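Local coordinates for protein transcriptional regulator of the TetR/AcrR family (Thermobifida fusca YX, PDB 3DCF) that probably binds regulatory DNA as a TetR/AcrR-family transcription factor, most likely a repressor built from two all-helical subunits, at residues G102-G105 against E106-H109; H115-T118 against I119-L123; M144-R147 against E148-T152; R157-A160 against E161-T165. All blocks are in the same frame, centred on the assembly; numbering follows the deposited sequence.

Interaction 1. Residues G102-G105 against E106-H109; sequences GSPG and ERIH
Ser-103 and Glu-106 form a capping box at the start of helix 104-121. Ser-103 is the N-cap. Its backbone N donates to Glu-106 OE1 at 3.0 Å, and the bond is almost straight at 171°. OE1 is met on its anti side, with the donor clearly out of the carboxylate plane. In return, Ser-103 OG accepts weakly from Glu-106 N at 3.4 Å. With chi1 of 58°, OG lies between its own N and carbonyl carbon and reaches over Glu-106 CG, 3.3 Å away. OG also hydrogen-bonds to Glu-167.

The first main-chain helix bonds follow. Arg-107 N donates to Ser-103 O at 3.0 Å, and Ile-108 N to Pro-104 O at 2.8 Å.

Arg-107 ties back to the residues before the helix. Its chain bends at chi2 and chi3 and folds back past Ser-103 O, so that CD lies 3.2 Å from Gly-102 O. NH1 then donates to Gly-102 O at 3.2 Å, and NH2 bonds to Ala-98 O. Pro-104 CD lies 4.0 Å from Arg-107 NH1, and the two side chains cross obliquely. A leucine in place of Arg-107 would probably leave the carbonyls of Gly-102 and Ala-98 without these donors and set the turn freer to move.

The helix start packs against helix 138-164. Pro-104 touches Glu-161, Arg-107 lies on Leu-158, and Ile-108 on Met-155. His-109 faces helix 199-212, and Ile-108 and His-109 both pack on Tyr-214 of the second subunit.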
loop_
_atom_site.group_PDB
_atom_site.type_symbol
_atom_site.label_atom_id
_atom_site.label_comp_id
_atom_site.label_asym_id
_atom_site.label_seq_id
_atom_site.Cartn_x
_atom_site.Cartn_y
_atom_site.Cartn_z
ATOM N N GLY A 102 26.213 -14.861 1.477
ATOM C CA GLY A 102 25.042 -15.512 2.075
ATOM C C GLY A 102 24.247 -16.307 1.054
ATOM O O GLY A 102 24.454 -16.171 -0.153
ATOM N N SER A 103 23.360 -17.173 1.546
ATOM C CA SER A 103 22.449 -17.930 0.683
ATOM C C SER A 103 21.356 -16.953 0.206
ATOM O O SER A 103 21.216 -15.863 0.791
ATOM C CB SER A 103 21.806 -19.098 1.450
ATOM O OG SER A 103 21.087 -18.655 2.599
ATOM N N PRO A 104 20.600 -17.312 -0.858
ATOM C CA PRO A 104 19.469 -16.460 -1.297
ATOM C C PRO A 104 18.430 -16.109 -0.199
ATOM O O PRO A 104 17.970 -14.966 -0.148
ATOM C CB PRO A 104 18.825 -17.288 -2.418
ATOM C CG PRO A 104 19.942 -18.131 -2.948
ATOM C CD PRO A 104 20.775 -18.479 -1.754
ATOM N N GLY A 105 18.099 -17.076 0.664
ATOM C CA GLY A 105 17.174 -16.874 1.804
ATOM C C GLY A 105 17.702 -15.941 2.891
ATOM O O GLY A 105 16.910 -15.276 3.574
ATOM N N GLU A 106 19.030 -15.934 3.083
ATOM C CA GLU A 106 19.719 -15.011 4.020
ATOM C C GLU A 106 19.757 -13.589 3.442
ATOM O O GLU A 106 19.511 -12.617 4.172
ATOM C CB GLU A 106 21.138 -15.506 4.351
ATOM C CG GLU A 106 21.131 -16.744 5.260
ATOM C CD GLU A 106 22.466 -17.485 5.379
ATOM O OE1 GLU A 106 23.389 -17.303 4.540
ATOM O OE2 GLU A 106 22.565 -18.302 6.320
ATOM N N ARG A 107 20.079 -13.496 2.144
ATOM C CA ARG A 107 20.069 -12.233 1.382
ATOM C C ARG A 107 18.653 -11.636 1.294
ATOM O O ARG A 107 18.496 -10.428 1.477
ATOM C CB ARG A 107 20.720 -12.411 -0.007
ATOM C CG ARG A 107 22.268 -12.460 0.057
ATOM C CD ARG A 107 22.913 -13.501 -0.875
ATOM N NE ARG A 107 22.840 -13.238 -2.310
ATOM C CZ ARG A 107 22.970 -14.168 -3.276
ATOM N NH1 ARG A 107 23.137 -15.471 -3.011
ATOM N NH2 ARG A 107 22.900 -13.801 -4.553
ATOM N N ILE A 108 17.641 -12.479 1.042
ATOM C CA ILE A 108 16.225 -12.054 1.043
ATOM C C ILE A 108 15.908 -11.374 2.381
ATOM O O ILE A 108 15.381 -10.254 2.395
ATOM C CB ILE A 108 15.246 -13.247 0.788
ATOM C CG1 ILE A 108 15.168 -13.589 -0.707
ATOM C CG2 ILE A 108 13.833 -12.940 1.295
ATOM C CD1 ILE A 108 14.334 -12.647 -1.534
ATOM N N HIS A 109 16.266 -12.033 3.486
ATOM C CA HIS A 109 16.031 -11.486 4.824
ATOM C C HIS A 109 16.732 -10.138 5.034
ATOM O O HIS A 109 16.090 -9.173 5.495
ATOM C CB HIS A 109 16.433 -12.485 5.909
ATOM C CG HIS A 109 16.342 -11.931 7.298
ATOM N ND1 HIS A 109 15.153 -11.853 7.996
ATOM C CD2 HIS A 109 17.296 -11.410 8.112
ATOM C CE1 HIS A 109 15.378 -11.309 9.183
ATOM N NE2 HIS A 109 16.670 -11.035 9.280
#

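Interaction 2. Residues H115-T118 against I119-L123; sequences HTRT and ILRNL
The His-115 ring takes Ile-119 over one face. Ile-119 CG1 stands 4.2 Å above the ring plane, toward the rim, and Ile-119 CD1 comes 4.1 Å from His-115 NE2. The ring also meets Tyr-151 edge-to-face. A second flat group, the Arg-121 guanidinium, has Arg-117 O at its edge and in its plane.

These are neighbours one turn apart in the last turns of helix 104-121, within the all-helical C-terminal domain of the TetR family. Arg-117 and Arg-121 lie side by side and point the same way, with their guanidinium planes 90° apart. Arg-121 NH1 rests 3.4 Å from Arg-117 CB, so it meets the aliphatic part of its neighbour. The charged end of Arg-117 pairs with Glu-114.

Leu-120 and Thr-116 face helix 199-212, where both touch Val-203. Thr-118 packs on helix 75-98, and its OG1 bonds to Glu-114 O.

Asn-122 is the first residue past the helix. Its CG lies beside its own backbone N (chi1 -54°), which turns the amide back over the last turn. Asn-122 ND2 donates to Thr-118 O at 2.7 Å, in the carbonyl plane and on a lone pair, with an angle of 169° at the hydrogen.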
loop_
_atom_site.group_PDB
_atom_site.type_symbol
_atom_site.label_atom_id
_atom_site.label_comp_id
_atom_site.label_asym_id
_atom_site.label_seq_id
_atom_site.Cartn_x
_atom_site.Cartn_y
_atom_site.Cartn_z
ATOM N N HIS A 115 15.216 -2.615 3.493
ATOM C CA HIS A 115 14.106 -1.942 2.796
ATOM C C HIS A 115 13.132 -1.258 3.765
ATOM O O HIS A 115 12.796 -0.087 3.573
ATOM C CB HIS A 115 13.373 -2.917 1.859
ATOM C CG HIS A 115 12.322 -2.271 1.011
ATOM N ND1 HIS A 115 12.625 -1.404 -0.020
ATOM C CD2 HIS A 115 10.973 -2.378 1.028
ATOM C CE1 HIS A 115 11.506 -0.992 -0.590
ATOM N NE2 HIS A 115 10.489 -1.567 0.027
ATOM N N THR A 116 12.741 -1.978 4.815
ATOM C CA THR A 116 11.836 -1.458 5.857
ATOM C C THR A 116 12.474 -0.317 6.653
ATOM O O THR A 116 11.800 0.676 6.930
ATOM C CB THR A 116 11.380 -2.571 6.818
ATOM O OG1 THR A 116 11.025 -3.735 6.063
ATOM C CG2 THR A 116 10.176 -2.112 7.644
ATOM N N ARG A 117 13.755 -0.474 7.026
ATOM C CA ARG A 117 14.545 0.599 7.688
ATOM C C ARG A 117 14.532 1.873 6.843
ATOM O O ARG A 117 14.325 2.962 7.373
ATOM C CB ARG A 117 16.022 0.200 7.936
ATOM C CG ARG A 117 16.326 -0.582 9.220
ATOM C CD ARG A 117 17.862 -0.659 9.478
ATOM N NE ARG A 117 18.589 -1.471 8.482
ATOM C CZ ARG A 117 19.927 -1.540 8.321
ATOM N NH1 ARG A 117 20.775 -0.815 9.066
ATOM N NH2 ARG A 117 20.431 -2.337 7.372
ATOM N N THR A 118 14.759 1.718 5.536
ATOM C CA THR A 118 14.754 2.844 4.599
ATOM C C THR A 118 13.377 3.500 4.507
ATOM O O THR A 118 13.312 4.728 4.384
ATOM C CB THR A 118 15.232 2.428 3.186
ATOM O OG1 THR A 118 16.472 1.726 3.306
ATOM C CG2 THR A 118 15.417 3.646 2.262
ATOM N N ILE A 119 12.297 2.698 4.564
ATOM C CA ILE A 119 10.913 3.232 4.531
ATOM C C ILE A 119 10.634 4.116 5.768
ATOM O O ILE A 119 10.225 5.281 5.617
ATOM C CB ILE A 119 9.794 2.121 4.435
ATOM C CG1 ILE A 119 9.893 1.265 3.158
ATOM C CG2 ILE A 119 8.402 2.741 4.476
ATOM C CD1 ILE A 119 9.842 2.014 1.858
ATOM N N LEU A 120 10.882 3.558 6.962
ATOM C CA LEU A 120 10.643 4.257 8.253
ATOM C C LEU A 120 11.469 5.547 8.442
ATOM O O LEU A 120 11.035 6.458 9.161
ATOM C CB LEU A 120 10.852 3.304 9.445
ATOM C CG LEU A 120 9.957 2.056 9.506
ATOM C CD1 LEU A 120 10.333 1.225 10.715
ATOM C CD2 LEU A 120 8.454 2.383 9.520
ATOM N N ARG A 121 12.638 5.605 7.794
ATOM C CA ARG A 121 13.517 6.790 7.786
ATOM C C ARG A 121 13.121 7.848 6.733
ATOM O O ARG A 121 13.445 9.028 6.892
ATOM C CB ARG A 121 14.981 6.382 7.546
ATOM C CG ARG A 121 15.643 5.718 8.716
ATOM C CD ARG A 121 17.029 5.230 8.350
ATOM N NE ARG A 121 17.785 4.859 9.550
ATOM C CZ ARG A 121 17.629 3.737 10.269
ATOM N NH1 ARG A 121 16.710 2.818 9.959
ATOM N NH2 ARG A 121 18.398 3.538 11.342
ATOM N N ASN A 122 12.459 7.431 5.655
ATOM C CA ASN A 122 12.062 8.342 4.567
ATOM C C ASN A 122 10.560 8.247 4.339
ATOM O O ASN A 122 10.107 7.995 3.214
ATOM C CB ASN A 122 12.842 8.025 3.275
ATOM C CG ASN A 122 14.359 8.031 3.473
ATOM O OD1 ASN A 122 15.034 9.014 3.147
ATOM N ND2 ASN A 122 14.897 6.937 4.024
ATOM N N LEU A 123 9.798 8.471 5.417
ATOM C CA LEU A 123 8.325 8.352 5.378
ATOM C C LEU A 123 7.643 9.342 4.411
ATOM O O LEU A 123 6.782 8.914 3.619
ATOM C CB LEU A 123 7.716 8.422 6.796
ATOM C CG LEU A 123 7.956 7.204 7.709
ATOM C CD1 LEU A 123 7.735 7.549 9.195
ATOM C CD2 LEU A 123 7.095 6.011 7.278
#

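Interaction 3. Residues M144-R147 against E148-T152; sequences MRKR and EREYT
Arg-145 and Glu-148 form the closer of two ion pairs here. The side chains run side by side. Arg-145 NH2 is 3.0 Å from Glu-148 OE2, and Arg-145 NE is 3.3 Å from the same OE2. Both bonds are weak, because OE2 lies well off the guanidinium plane; the guanidinium and carboxylate planes are 72° apart. Arg-145 gets there by bending at chi2 and chi3. OE2 also makes a long, weak ion pair with Arg-189 of the second subunit.

The second salt bridge is long. Arg-147 NE lies 3.6 Å from Glu-150 OE2, and OE1 sits at the edge of the guanidinium, in its plane. A glutamine in place of Glu-150 would probably leave Arg-147 leaning on a long, weak pairing with Asp-88, its guanidinium more able to turn.

Both are i to i+3 salt bridges on helix 138-164, which packs on helix 75-98 through Arg-147, Glu-150 and Tyr-151.

Other side-chain contacts are with the main chain and CH groups. The Arg-149 guanidinium lies with one face over Arg-145 O, and its NH1 is 3.7 Å from Arg-145 CB. Tyr-151 CD2 comes 3.5 Å from Arg-147 O, while its ring meets that of Phe-94 edge-to-face.

Main-chain bonds carry the helix. Glu-148 N donates to the carbonyl O of Met-144, a selenomethionine, at 3.1 Å. Glu-148 O takes both Thr-152 N and, at 2.9 Å, Thr-152 OG1, from opposite faces of its plane.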
loop_
_atom_site.group_PDB
_atom_site.type_symbol
_atom_site.label_atom_id
_atom_site.label_comp_id
_atom_site.label_asym_id
_atom_site.label_seq_id
_atom_site.Cartn_x
_atom_site.Cartn_y
_atom_site.Cartn_z
HETATM N N MSE A 144 11.035 6.798 -12.363
HETATM C CA MSE A 144 10.558 6.162 -11.121
HETATM C C MSE A 144 10.100 4.725 -11.363
HETATM O O MSE A 144 10.419 3.845 -10.555
HETATM C CB MSE A 144 9.423 6.948 -10.449
HETATM C CG MSE A 144 9.753 8.360 -9.993
HETATM SE SE MSE A 144 11.292 8.533 -8.800
HETATM C CE MSE A 144 12.829 8.431 -10.123
ATOM N N ARG A 145 9.373 4.488 -12.462
ATOM C CA ARG A 145 8.942 3.122 -12.836
ATOM C C ARG A 145 10.139 2.194 -13.083
ATOM O O ARG A 145 10.103 1.034 -12.665
ATOM C CB ARG A 145 7.990 3.116 -14.049
ATOM C CG ARG A 145 6.656 3.892 -13.890
ATOM C CD ARG A 145 5.751 3.446 -12.708
ATOM N NE ARG A 145 6.277 3.844 -11.398
ATOM C CZ ARG A 145 6.101 5.024 -10.788
ATOM N NH1 ARG A 145 5.372 6.004 -11.331
ATOM N NH2 ARG A 145 6.670 5.233 -9.593
ATOM N N LYS A 146 11.192 2.713 -13.725
ATOM C CA LYS A 146 12.415 1.950 -13.980
ATOM C C LYS A 146 13.120 1.534 -12.681
ATOM O O LYS A 146 13.598 0.404 -12.599
ATOM C CB LYS A 146 13.368 2.739 -14.891
ATOM C CG LYS A 146 14.741 2.082 -15.214
ATOM C CD LYS A 146 15.466 2.784 -16.394
ATOM C CE LYS A 146 15.743 4.295 -16.138
ATOM N NZ LYS A 146 16.317 5.040 -17.308
ATOM N N ARG A 147 13.162 2.421 -11.677
ATOM C CA ARG A 147 13.814 2.100 -10.384
ATOM C C ARG A 147 12.997 1.068 -9.593
ATOM O O ARG A 147 13.593 0.185 -8.981
ATOM C CB ARG A 147 14.128 3.332 -9.513
ATOM C CG ARG A 147 14.800 4.544 -10.214
ATOM C CD ARG A 147 15.840 4.220 -11.322
ATOM N NE ARG A 147 17.041 3.579 -10.800
ATOM C CZ ARG A 147 18.079 4.206 -10.233
ATOM N NH1 ARG A 147 18.108 5.536 -10.074
ATOM N NH2 ARG A 147 19.112 3.487 -9.800
ATOM N N GLU A 148 11.659 1.186 -9.602
ATOM C CA GLU A 148 10.761 0.176 -8.993
ATOM C C GLU A 148 11.014 -1.213 -9.612
ATOM O O GLU A 148 11.071 -2.207 -8.882
ATOM C CB GLU A 148 9.261 0.498 -9.178
ATOM C CG GLU A 148 8.635 1.594 -8.303
ATOM C CD GLU A 148 7.075 1.474 -8.206
ATOM O OE1 GLU A 148 6.548 0.380 -7.891
ATOM O OE2 GLU A 148 6.361 2.479 -8.397
ATOM N N ARG A 149 11.139 -1.259 -10.948
ATOM C CA ARG A 149 11.430 -2.505 -11.685
ATOM C C ARG A 149 12.740 -3.183 -11.273
ATOM O O ARG A 149 12.769 -4.408 -11.180
ATOM C CB ARG A 149 11.412 -2.314 -13.217
ATOM C CG ARG A 149 10.010 -2.298 -13.823
ATOM C CD ARG A 149 10.029 -2.449 -15.351
ATOM N NE ARG A 149 10.566 -1.269 -16.025
ATOM C CZ ARG A 149 9.888 -0.148 -16.315
ATOM N NH1 ARG A 149 8.595 0.016 -15.989
ATOM N NH2 ARG A 149 10.522 0.849 -16.937
ATOM N N GLU A 150 13.800 -2.393 -11.045
ATOM C CA GLU A 150 15.109 -2.925 -10.599
ATOM C C GLU A 150 15.014 -3.624 -9.246
ATOM O O GLU A 150 15.504 -4.734 -9.132
ATOM C CB GLU A 150 16.190 -1.845 -10.540
ATOM C CG GLU A 150 16.642 -1.361 -11.909
ATOM C CD GLU A 150 17.632 -0.201 -11.843
ATOM O OE1 GLU A 150 18.408 -0.117 -10.854
ATOM O OE2 GLU A 150 17.635 0.609 -12.809
ATOM N N TYR A 151 14.399 -2.966 -8.249
ATOM C CA TYR A 151 14.143 -3.550 -6.904
ATOM C C TYR A 151 13.478 -4.935 -6.985
ATOM O O TYR A 151 13.930 -5.904 -6.357
ATOM C CB TYR A 151 13.183 -2.668 -6.065
ATOM C CG TYR A 151 13.785 -1.565 -5.228
ATOM C CD1 TYR A 151 14.470 -1.871 -4.035
ATOM C CD2 TYR A 151 13.585 -0.212 -5.552
ATOM C CE1 TYR A 151 15.009 -0.855 -3.218
ATOM C CE2 TYR A 151 14.110 0.816 -4.743
ATOM C CZ TYR A 151 14.821 0.486 -3.583
ATOM O OH TYR A 151 15.335 1.483 -2.796
ATOM N N THR A 152 12.386 -4.980 -7.750
ATOM C CA THR A 152 11.569 -6.181 -7.929
ATOM C C THR A 152 12.353 -7.305 -8.604
ATOM O O THR A 152 12.342 -8.435 -8.125
ATOM C CB THR A 152 10.267 -5.878 -8.759
ATOM O OG1 THR A 152 9.649 -4.680 -8.283
ATOM C CG2 THR A 152 9.261 -7.015 -8.655
#

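Interaction 4. Residues R157-A160 against E161-T165; sequences RLYA and EGVAT
Tyr-159 lays the CD1-CE1 side of its ring against Val-163, one turn further along helix 138-164. Val-163 CG2 does the touching. It lies 3.4 Å from Tyr-159 CE1 and 3.6 Å from CD1, and meets the ring at a slant. The tyrosine ring reaches it because CG is anti to the backbone N (chi1 -164°). On the valine, CG2 lies beside the backbone N, which sets it 3.3 Å from Tyr-159 O as well.

The ring is held at its far end too, as Tyr-159 OH bonds to Leu-169 O. Tyr-159 and Val-163 both touch Leu-168 in the loop after the helix, and Tyr-159 also packs on Leu-209 of the second subunit.

On another side of the helix, Glu-161 is extended beyond CG. Its CG lies 3.4 Å from Arg-157 O. Its charged end does not meet that of Arg-157, since OE2 is 6.4 Å from Arg-157 NE. Leu-158 faces helix 104-121, on Leu-111.

Regular helix bonds run through to the end. Val-163 N donates to Tyr-159 O and Ala-164 N to Ala-160 O, both at 3.1 Å. The bond from Gly-162 N to Leu-158 O is weak. Thr-165 is the first residue to leave the helix, and Glu-161 O accepts from both its N and, at 3.2 Å, its OG1.

Tyr-159 on Val-163 is an apolar contact with little directional demand. Orientation at this helix end probably owes more to the directional bonds, which include those of the main chain, the Thr-165 and Tyr-159 hydroxyls, and the backbone pairing of Gly-162 with Leu-168.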
loop_
_atom_site.group_PDB
_atom_site.type_symbol
_atom_site.label_atom_id
_atom_site.label_comp_id
_atom_site.label_asym_id
_atom_site.label_seq_id
_atom_site.Cartn_x
_atom_site.Cartn_y
_atom_site.Cartn_z
ATOM N N ARG A 157 14.688 -12.811 -9.019
ATOM C CA ARG A 157 15.742 -13.795 -9.351
ATOM C C ARG A 157 16.245 -14.533 -8.104
ATOM O O ARG A 157 16.432 -15.754 -8.135
ATOM C CB ARG A 157 16.925 -13.127 -10.067
ATOM C CG ARG A 157 16.577 -12.553 -11.446
ATOM C CD ARG A 157 17.826 -12.051 -12.198
ATOM N NE ARG A 157 18.482 -10.905 -11.548
ATOM C CZ ARG A 157 18.219 -9.608 -11.764
ATOM N NH1 ARG A 157 17.282 -9.200 -12.633
ATOM N NH2 ARG A 157 18.910 -8.688 -11.084
ATOM N N LEU A 158 16.388 -13.779 -7.013
ATOM C CA LEU A 158 16.877 -14.282 -5.724
ATOM C C LEU A 158 15.858 -15.239 -5.050
ATOM O O LEU A 158 16.268 -16.193 -4.373
ATOM C CB LEU A 158 17.245 -13.092 -4.803
ATOM C CG LEU A 158 18.456 -13.175 -3.899
ATOM C CD1 LEU A 158 19.709 -13.363 -4.761
ATOM C CD2 LEU A 158 18.572 -11.885 -3.067
ATOM N N TYR A 159 14.549 -14.984 -5.220
ATOM C CA TYR A 159 13.496 -15.862 -4.666
ATOM C C TYR A 159 13.423 -17.198 -5.454
ATOM O O TYR A 159 13.180 -18.248 -4.846
ATOM C CB TYR A 159 12.121 -15.162 -4.588
ATOM C CG TYR A 159 11.140 -15.888 -3.684
ATOM C CD1 TYR A 159 10.345 -16.943 -4.166
ATOM C CD2 TYR A 159 11.008 -15.537 -2.340
ATOM C CE1 TYR A 159 9.445 -17.631 -3.327
ATOM C CE2 TYR A 159 10.104 -16.220 -1.488
ATOM C CZ TYR A 159 9.328 -17.269 -1.991
ATOM O OH TYR A 159 8.440 -17.949 -1.172
ATOM N N ALA A 160 13.635 -17.144 -6.775
ATOM C CA ALA A 160 13.680 -18.340 -7.653
ATOM C C ALA A 160 14.830 -19.303 -7.319
ATOM O O ALA A 160 14.638 -20.524 -7.369
ATOM C CB ALA A 160 13.776 -17.938 -9.112
ATOM N N GLU A 161 16.016 -18.753 -7.016
ATOM C CA GLU A 161 17.195 -19.554 -6.617
ATOM C C GLU A 161 16.972 -20.294 -5.288
ATOM O O GLU A 161 17.295 -21.478 -5.179
ATOM C CB GLU A 161 18.438 -18.681 -6.471
ATOM C CG GLU A 161 18.979 -18.044 -7.737
ATOM C CD GLU A 161 20.093 -17.044 -7.424
ATOM O OE1 GLU A 161 20.932 -17.333 -6.533
ATOM O OE2 GLU A 161 20.126 -15.964 -8.061
ATOM N N GLY A 162 16.450 -19.575 -4.291
ATOM C CA GLY A 162 16.117 -20.125 -2.962
ATOM C C GLY A 162 15.015 -21.194 -2.959
ATOM O O GLY A 162 15.018 -22.084 -2.101
ATOM N N VAL A 163 14.067 -21.090 -3.898
ATOM C CA VAL A 163 13.015 -22.101 -4.097
ATOM C C VAL A 163 13.611 -23.351 -4.776
ATOM O O VAL A 163 13.302 -24.473 -4.360
ATOM C CB VAL A 163 11.802 -21.541 -4.918
ATOM C CG1 VAL A 163 10.898 -22.659 -5.424
ATOM C CG2 VAL A 163 10.995 -20.529 -4.079
ATOM N N ALA A 164 14.461 -23.140 -5.796
ATOM C CA ALA A 164 15.111 -24.225 -6.576
ATOM C C ALA A 164 15.958 -25.182 -5.739
ATOM O O ALA A 164 16.033 -26.366 -6.056
ATOM C CB ALA A 164 15.954 -23.645 -7.706
ATOM N N THR A 165 16.576 -24.652 -4.682
ATOM C CA THR A 165 17.416 -25.409 -3.729
ATOM C C THR A 165 16.693 -25.908 -2.436
ATOM O O THR A 165 17.339 -26.447 -1.529
ATOM C CB THR A 165 18.606 -24.521 -3.319
ATOM O OG1 THR A 165 18.112 -23.338 -2.677
ATOM C CG2 THR A 165 19.427 -24.107 -4.555
#

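How the interactions relate
The four contacts follow one another along the chain, all inside the TetR-type C-terminal domain. Interactions 1 and 2 mark the first and last turns of helix 104-121, with centres 20 Å apart. Interactions 3 and 4 lie on helix 138-164, their centres also 20 Å apart. Two packing contacts join these helices. Interactions 1 and 4 touch, with centres about 10 Å apart, where Pro-104 and Arg-107 meet Leu-158, Glu-161 and Gly-162. Interactions 2 and 3, with centres about 17 Å apart, touch through His-115 and Tyr-151. Turns that shape each helix thus join the two. Interactions 1 and 4 pack on the second subunit; interaction 3 reaches it only through a long, weak ion pair.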